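PDB 4OHF: cytosolic IMP-GMP specific 5'-nucleotidase from Legionella pneumophila subsp. pneumophila, which catalyses the breakdown of selected nucleoside monophosphates, probably as a magnesium-dependent 5'-nucleotidase acting on IMP and GMP. Local coordinates for residues L255-V260 and A284-E289. Sequence-based numbering, arbitrary orientation.
Sequences LRFLSV and AKKFTE
Lys286 NZ is gripped by two partners, a salt bridge to Asp290 OD2 one turn further along the helix and a hydrogen bond to the carbonyl oxygen of Gly272, while the aliphatic chain behind it lies against Phe257. The lysine chain leaves the helix with CG anti to the backbone N and stays nearly extended until it bends at its last torsion (chi4 63°). It therefore runs past one edge of the phenyl ring, from CB, 4.1 Å from Phe257 CE2, to CD, 4.1 Å from Phe257 CD2. The lysine methylenes thus meet the rim of the ring and not its face. Further round the same edge, Phe257 CZ lies 4.0 Å from Phe287 CB.

No hydrogen bond joins 255-260 directly to 284-289. Asn283 links them instead, its OD1 accepting from Lys286 N and its ND2 donating to Leu255 O. The fold is HAD-like: strand 277-281, next to strand 257-260, leads into helix 284-290, which begins a beta-alpha-beta crossover to the parallel strand 298-302, past three intervening strands. Phe257 thus brings the antiparallel extension of the sheet against the crossover helix. Phe287, with CG anti to its backbone N (chi1 179°), offers the Phe257 ring its CB and sends its own ring onward to Phe206 and, edge-to-face, to Phe240.

Within the helix, Ala284 O accepts from both Thr288 N (2.9 Å) and Thr288 OG1 (3.0 Å), the hydroxyl standing 41° out of the carbonyl plane.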
loop_
_atom_site.group_PDB
_atom_site.type_symbol
_atom_site.label_atom_id
_atom_site.label_comp_id
_atom_site.label_asym_id
_atom_site.label_seq_id
_atom_site.Cartn_x
_atom_site.Cartn_y
_atom_site.Cartn_z
ATOM N N LEU B 255 20.969 -7.252 8.019
ATOM C CA LEU B 255 22.065 -6.529 8.635
ATOM C C LEU B 255 23.190 -7.530 8.949
ATOM O O LEU B 255 22.931 -8.686 9.270
ATOM C CB LEU B 255 21.531 -5.838 9.894
ATOM C CG LEU B 255 20.266 -5.031 9.546
ATOM C CD1 LEU B 255 19.685 -4.358 10.774
ATOM C CD2 LEU B 255 20.613 -3.983 8.473
ATOM N N ARG B 256 24.440 -7.097 8.846
ATOM C CA ARG B 256 25.551 -8.009 9.082
ATOM C C ARG B 256 25.977 -8.226 10.531
ATOM O O ARG B 256 25.694 -7.421 11.419
ATOM C CB ARG B 256 26.778 -7.587 8.251
ATOM C CG ARG B 256 27.316 -6.162 8.513
ATOM C CD ARG B 256 28.808 -6.018 8.103
ATOM N NE ARG B 256 29.090 -6.519 6.751
ATOM C CZ ARG B 256 28.580 -6.009 5.628
ATOM N NH1 ARG B 256 28.898 -6.541 4.451
ATOM N NH2 ARG B 256 27.755 -4.963 5.674
ATOM N N PHE B 257 26.648 -9.349 10.748
ATOM C CA PHE B 257 27.171 -9.719 12.050
ATOM C C PHE B 257 28.515 -9.025 12.247
ATOM O O PHE B 257 29.206 -8.681 11.285
ATOM C CB PHE B 257 27.410 -11.228 12.125
ATOM C CG PHE B 257 26.202 -12.026 12.521
ATOM C CD1 PHE B 257 25.755 -12.032 13.843
ATOM C CD2 PHE B 257 25.527 -12.797 11.583
ATOM C CE1 PHE B 257 24.663 -12.793 14.225
ATOM C CE2 PHE B 257 24.426 -13.564 11.958
ATOM C CZ PHE B 257 23.996 -13.562 13.285
ATOM N N LEU B 258 28.875 -8.821 13.504
ATOM C CA LEU B 258 30.145 -8.214 13.865
ATOM C C LEU B 258 30.687 -9.100 14.973
ATOM O O LEU B 258 29.970 -9.464 15.897
ATOM C CB LEU B 258 29.942 -6.778 14.361
ATOM C CG LEU B 258 29.624 -5.752 13.262
ATOM C CD1 LEU B 258 29.338 -4.389 13.860
ATOM C CD2 LEU B 258 30.811 -5.662 12.321
ATOM N N SER B 259 31.947 -9.484 14.870
ATOM C CA SER B 259 32.525 -10.345 15.888
ATOM C C SER B 259 33.022 -9.499 17.049
ATOM O O SER B 259 33.739 -8.520 16.844
ATOM C CB SER B 259 33.669 -11.153 15.291
ATOM O OG SER B 259 34.174 -12.058 16.248
ATOM N N VAL B 260 32.635 -9.865 18.267
ATOM C CA VAL B 260 33.049 -9.101 19.431
ATOM C C VAL B 260 34.140 -9.786 20.223
ATOM O O VAL B 260 34.026 -10.970 20.555
ATOM C CB VAL B 260 31.867 -8.836 20.398
ATOM C CG1 VAL B 260 32.287 -7.847 21.474
ATOM C CG2 VAL B 260 30.673 -8.313 19.640
ATOM N N ALA B 284 18.832 -13.497 11.314
ATOM C CA ALA B 284 18.442 -14.900 11.458
ATOM C C ALA B 284 18.842 -15.784 10.295
ATOM O O ALA B 284 19.297 -16.909 10.494
ATOM C CB ALA B 284 16.948 -15.002 11.668
ATOM N N LYS B 285 18.649 -15.280 9.083
ATOM C CA LYS B 285 18.982 -16.026 7.881
ATOM C C LYS B 285 20.400 -16.600 7.957
ATOM O O LYS B 285 20.593 -17.818 7.895
ATOM C CB LYS B 285 18.847 -15.108 6.664
ATOM C CG LYS B 285 19.289 -15.713 5.339
ATOM C CD LYS B 285 18.306 -16.736 4.808
ATOM C CE LYS B 285 18.021 -16.507 3.313
ATOM N NZ LYS B 285 19.260 -16.416 2.483
ATOM N N LYS B 286 21.388 -15.723 8.109
ATOM C CA LYS B 286 22.772 -16.172 8.180
ATOM C C LYS B 286 23.058 -17.084 9.365
ATOM O O LYS B 286 23.805 -18.049 9.237
ATOM C CB LYS B 286 23.724 -14.972 8.211
ATOM C CG LYS B 286 25.184 -15.361 8.363
ATOM C CD LYS B 286 26.089 -14.259 7.846
ATOM C CE LYS B 286 27.507 -14.413 8.371
ATOM N NZ LYS B 286 28.172 -15.677 7.927
ATOM N N PHE B 287 22.456 -16.775 10.511
ATOM C CA PHE B 287 22.655 -17.554 11.729
ATOM C C PHE B 287 22.220 -18.991 11.530
ATOM O O PHE B 287 22.935 -19.932 11.876
ATOM C CB PHE B 287 21.864 -16.922 12.886
ATOM C CG PHE B 287 21.988 -17.660 14.192
ATOM C CD1 PHE B 287 21.155 -18.738 14.486
ATOM C CD2 PHE B 287 22.942 -17.273 15.138
ATOM C CE1 PHE B 287 21.263 -19.422 15.703
ATOM C CE2 PHE B 287 23.063 -17.948 16.360
ATOM C CZ PHE B 287 22.219 -19.023 16.639
ATOM N N THR B 288 21.034 -19.149 10.965
ATOM C CA THR B 288 20.470 -20.464 10.717
ATOM C C THR B 288 21.287 -21.249 9.686
ATOM O O THR B 288 21.477 -22.467 9.817
ATOM C CB THR B 288 19.009 -20.326 10.243
ATOM O OG1 THR B 288 18.260 -19.608 11.234
ATOM C CG2 THR B 288 18.377 -21.703 10.022
ATOM N N GLU B 289 21.775 -20.554 8.663
ATOM C CA GLU B 289 22.570 -21.212 7.635
ATOM C C GLU B 289 23.898 -21.685 8.209
ATOM O O GLU B 289 24.244 -22.861 8.100
ATOM C CB GLU B 289 22.806 -20.257 6.459
ATOM C CG GLU B 289 21.867 -20.476 5.277
ATOM C CD GLU B 289 21.648 -19.217 4.449
ATOM O OE1 GLU B 289 22.629 -18.472 4.227
ATOM O OE2 GLU B 289 20.490 -18.980 4.014
#